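Local coordinates for Glyco_hydro_cc domain-containing protein (Blastomyces gilchristii, PDB 6UB0) that probably hydrolyses the beta-1,3-glucan curdlan from chain ends as a GH128 exo-beta-1,3-glucanase, holding laminaribiose at its -2 and -1 subsites, at residues V150-F153 / K154-V157; Q180-E183 / E184-V187. One frame throughout, in Å; residues are numbered along the deposited sequence.

Contact 1: V150-F153 / K154-V157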
loop_
_atom_site.group_PDB
_atom_site.type_symbol
_atom_site.label_atom_id
_atom_site.label_comp_id
_atom_site.label_asym_id
_atom_site.label_seq_id
_atom_site.Cartn_x
_atom_site.Cartn_y
_atom_site.Cartn_z
ATOM N N VAL A 150 1.312 -12.513 14.626
ATOM C CA VAL A 150 2.335 -12.402 13.544
ATOM C C VAL A 150 2.115 -13.493 12.500
ATOM O O VAL A 150 2.309 -13.225 11.304
ATOM C CB VAL A 150 3.761 -12.549 14.089
ATOM C CG1 VAL A 150 4.768 -12.574 12.950
ATOM C CG2 VAL A 150 4.097 -11.477 15.114
ATOM N N ASP A 151 1.824 -14.717 12.933
ATOM C CA ASP A 151 1.649 -15.814 11.953
ATOM C C ASP A 151 0.597 -15.353 10.913
ATOM O O ASP A 151 0.652 -15.595 9.652
ATOM C CB ASP A 151 1.208 -17.107 12.639
ATOM C CG ASP A 151 1.931 -17.249 13.960
ATOM O OD1 ASP A 151 3.128 -17.555 13.893
ATOM O OD2 ASP A 151 1.300 -16.943 15.026
ATOM N N ASP A 152 -0.563 -14.904 11.474
ATOM C CA ASP A 152 -1.753 -14.554 10.666
ATOM C C ASP A 152 -1.292 -13.508 9.636
ATOM O O ASP A 152 -1.708 -13.609 8.461
ATOM C CB ASP A 152 -2.923 -14.102 11.534
ATOM C CG ASP A 152 -4.071 -13.510 10.747
ATOM O OD1 ASP A 152 -4.675 -14.246 9.928
ATOM O OD2 ASP A 152 -4.374 -12.317 10.965
ATOM N N PHE A 153 -0.433 -12.583 10.052
ATOM C CA PHE A 153 0.172 -11.585 9.126
ATOM C C PHE A 153 0.678 -12.343 7.886
ATOM O O PHE A 153 0.180 -12.119 6.779
ATOM C CB PHE A 153 1.236 -10.714 9.800
ATOM C CG PHE A 153 1.934 -9.802 8.819
ATOM C CD1 PHE A 153 1.305 -8.666 8.314
ATOM C CD2 PHE A 153 3.181 -10.136 8.320
ATOM C CE1 PHE A 153 1.944 -7.858 7.380
ATOM C CE2 PHE A 153 3.812 -9.336 7.378
ATOM C CZ PHE A 153 3.198 -8.191 6.921
ATOM N N LYS A 154 1.568 -13.298 8.089
ATOM C CA LYS A 154 2.366 -13.964 7.022
ATOM C C LYS A 154 1.471 -14.807 6.115
ATOM O O LYS A 154 1.760 -14.896 4.911
ATOM C CB LYS A 154 3.454 -14.792 7.700
ATOM C CG LYS A 154 4.345 -13.972 8.622
ATOM C CD LYS A 154 5.391 -14.791 9.363
ATOM C CE LYS A 154 6.711 -14.860 8.631
ATOM N NZ LYS A 154 7.794 -15.396 9.484
ATOM N N ARG A 155 0.452 -15.449 6.690
ATOM C CA ARG A 155 -0.508 -16.346 6.001
ATOM C C ARG A 155 -1.271 -15.477 5.003
ATOM O O ARG A 155 -1.329 -15.792 3.770
ATOM C CB ARG A 155 -1.391 -16.974 7.099
ATOM C CG ARG A 155 -2.602 -17.777 6.634
ATOM C CD ARG A 155 -3.740 -16.957 6.010
ATOM N NE ARG A 155 -4.342 -15.931 6.884
ATOM C CZ ARG A 155 -5.348 -15.108 6.542
ATOM N NH1 ARG A 155 -5.865 -15.141 5.323
ATOM N NH2 ARG A 155 -5.815 -14.229 7.418
ATOM N N TYR A 156 -1.800 -14.379 5.550
ATOM C CA TYR A 156 -2.575 -13.357 4.818
ATOM C C TYR A 156 -1.761 -12.915 3.595
ATOM O O TYR A 156 -2.275 -12.852 2.494
ATOM C CB TYR A 156 -2.928 -12.182 5.738
ATOM C CG TYR A 156 -3.592 -11.062 4.988
ATOM C CD1 TYR A 156 -4.931 -11.112 4.665
ATOM C CD2 TYR A 156 -2.876 -9.944 4.580
ATOM C CE1 TYR A 156 -5.550 -10.098 3.951
ATOM C CE2 TYR A 156 -3.479 -8.932 3.846
ATOM C CZ TYR A 156 -4.819 -9.002 3.530
ATOM O OH TYR A 156 -5.409 -7.975 2.867
ATOM N N VAL A 157 -0.501 -12.562 3.814
ATOM C CA VAL A 157 0.372 -11.989 2.738
ATOM C C VAL A 157 0.592 -13.059 1.662
ATOM O O VAL A 157 0.476 -12.758 0.435
ATOM C CB VAL A 157 1.698 -11.457 3.310
ATOM C CG1 VAL A 157 2.593 -10.959 2.201
ATOM C CG2 VAL A 157 1.460 -10.359 4.333
#

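Contact 2: Q180-E183 / E184-V187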
loop_
_atom_site.group_PDB
_atom_site.type_symbol
_atom_site.label_atom_id
_atom_site.label_comp_id
_atom_site.label_asym_id
_atom_site.label_seq_id
_atom_site.Cartn_x
_atom_site.Cartn_y
_atom_site.Cartn_z
ATOM N N GLN A 180 -0.082 -4.152 16.719
ATOM C CA GLN A 180 -0.614 -3.173 17.711
ATOM C C GLN A 180 -0.169 -3.553 19.119
ATOM O O GLN A 180 0.265 -4.712 19.296
ATOM C CB GLN A 180 -2.132 -3.096 17.692
ATOM C CG GLN A 180 -2.666 -2.178 16.610
ATOM C CD GLN A 180 -3.974 -2.688 16.073
ATOM O OE1 GLN A 180 -4.463 -3.742 16.497
ATOM N NE2 GLN A 180 -4.550 -1.935 15.148
ATOM N N GLY A 181 -0.265 -2.599 20.054
ATOM C CA GLY A 181 0.196 -2.770 21.442
ATOM C C GLY A 181 1.222 -1.730 21.828
ATOM O O GLY A 181 1.386 -0.768 21.073
ATOM N N ASP A 182 1.890 -1.899 22.977
ATOM C CA ASP A 182 2.857 -0.889 23.500
ATOM C C ASP A 182 4.091 -0.844 22.584
ATOM O O ASP A 182 4.191 -1.673 21.657
ATOM C CB ASP A 182 3.199 -1.150 24.966
ATOM C CG ASP A 182 3.957 -2.438 25.249
ATOM O OD1 ASP A 182 4.751 -2.872 24.390
ATOM O OD2 ASP A 182 3.762 -2.985 26.366
ATOM N N GLU A 183 5.001 0.092 22.839
ATOM C CA GLU A 183 6.191 0.332 21.979
ATOM C C GLU A 183 6.985 -0.972 21.808
ATOM O O GLU A 183 7.405 -1.280 20.662
ATOM C CB GLU A 183 7.089 1.428 22.557
ATOM C CG GLU A 183 6.448 2.803 22.590
ATOM C CD GLU A 183 7.397 3.948 22.277
ATOM O OE1 GLU A 183 8.626 3.786 22.475
ATOM O OE2 GLU A 183 6.910 4.994 21.814
ATOM N N GLU A 184 7.224 -1.722 22.884
ATOM C CA GLU A 184 8.102 -2.925 22.793
ATOM C C GLU A 184 7.440 -3.986 21.900
ATOM O O GLU A 184 8.174 -4.625 21.083
ATOM C CB GLU A 184 8.449 -3.483 24.174
ATOM C CG GLU A 184 9.547 -4.532 24.106
ATOM C CD GLU A 184 10.967 -3.990 24.106
ATOM O OE1 GLU A 184 11.388 -3.371 23.113
ATOM O OE2 GLU A 184 11.658 -4.201 25.133
ATOM N N ALA A 185 6.108 -4.142 22.049
ATOM C CA ALA A 185 5.224 -5.113 21.349
ATOM C C ALA A 185 5.208 -4.882 19.760
ATOM O O ALA A 185 5.522 -5.802 19.058
ATOM C CB ALA A 185 3.801 -4.948 21.882
ATOM N N GLN A 186 5.291 -3.517 19.535
ATOM C CA GLN A 186 5.403 -3.021 18.128
ATOM C C GLN A 186 6.820 -3.276 17.580
ATOM O O GLN A 186 6.961 -3.838 16.462
ATOM C CB GLN A 186 4.995 -1.556 18.077
ATOM C CG GLN A 186 3.578 -1.324 18.540
ATOM C CD GLN A 186 3.137 0.112 18.446
ATOM O OE1 GLN A 186 3.628 0.879 17.632
ATOM N NE2 GLN A 186 2.204 0.491 19.302
ATOM N N VAL A 187 7.864 -2.959 18.345
ATOM C CA VAL A 187 9.250 -3.207 17.859
ATOM C C VAL A 187 9.370 -4.699 17.407
ATOM O O VAL A 187 9.929 -5.014 16.313
ATOM C CB VAL A 187 10.308 -2.740 18.883
ATOM C CG1 VAL A 187 11.716 -3.139 18.474
ATOM C CG2 VAL A 187 10.241 -1.235 19.116
#

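Contact 1: V150-F153 / K154-V157
The first two turns of helix 150-166, an outer helix of the TIM barrel, bring D152 against R155 and F153 against V157. Backbone bonds from R155 N, Y156 N and V157 N back to the carbonyls of D151, D152 and F153 carry the helix, whereas K154 N to V150 O is weak at 3.3 Å. D152 and R155 run side by side in the same direction and close a salt bridge, OD1 of D152 lying 2.8 Å from NH2 of R155. The N-H points almost straight at the oxygen (175°), which is met on its syn side but 24° out of the carboxylate plane, though in the guanidinium plane. R155 gets there by bending at chi2 and chi3, which folds the guanidinium back until CB of Y156 sits over its centre, 3.8 Å above the plane. Both charges have a second partner: R155 NH1 pairs with E159, and D152 OD2 accepts from W143 NE1. One turn on from F153, CG2 of V157 rests over one face of the phenyl ring in a CH-pi contact, 3.9 Å from the centroid and displaced toward the rim near CZ. K154 reaches away to a salt bridge with E192 and a cation-pi contact with W196. F153 meets W143 and packs on V193 and L197; this helix start therefore lies against strand 138-146 and beside helix 183-199.

Contact 2: Q180-E183 / E184-V187
Q180 ends strand 172-180, G181 and D182 make the short loop, and E183 opens the helix that E184 to V187 continue, D182 to A185 being 5.3 Å apart at their CA atoms. The first helical backbone bonds follow at once: Q186 N donates to D182 O at 3.0 Å and V187 N to E183 O at 2.9 Å. G181 adopts phi 122° and psi -169°, a glycine-type conformation, and its backbone passes close to CB of A185. D182 is the N-cap of helix 183-199. Its carboxylate folds back over the first turn because chi1 of 66° sets CG between the backbone N and the carbonyl carbon, and OD1 accepts from A185 N at 3.0 Å, nearly in line with its own C-O bond. The negative oxygen would also suit the positive end of the helix dipole. The methyl of A185 lies beside the cap, CB 3.4 Å from D182 OD1. Q186 reaches back over the loop: its side chain, extended beyond CG, runs to G181, and the carboxamide NE2 is modelled 2.3 Å from G181 O, so short that the bond length is doubtful. Alongside it, CG of Q186 passes 3.2 Å from D182 O. Beyond the segments, E183 OE1 hydrogen-bonds S222 OG, while Q186 and V187 touch helix 222-229 through V223, S222 and A226.

How the contacts relate
Contact 1 comes first along the chain, at the start of helix 150-166; strand 172-180 then runs in the parallel sheet of the barrel, completing the beta-alpha-beta unit begun by strand 138-146, and contact 2 forms where it gives way to helix 183-199. The centres of contacts 1 and 2 are about 17 Å apart; the nearest atoms of contacts 1 and 2 are about 7 Å apart, without touching. Helix 183-199 connects them: contact 2 caps its beginning, and side chains of contact 1 lean on it farther along. Both helix starts follow C-terminal strand ends, where TIM barrels carry their active site, consistent with the Q180 side chain lying about 7 Å from a bound glucose unit.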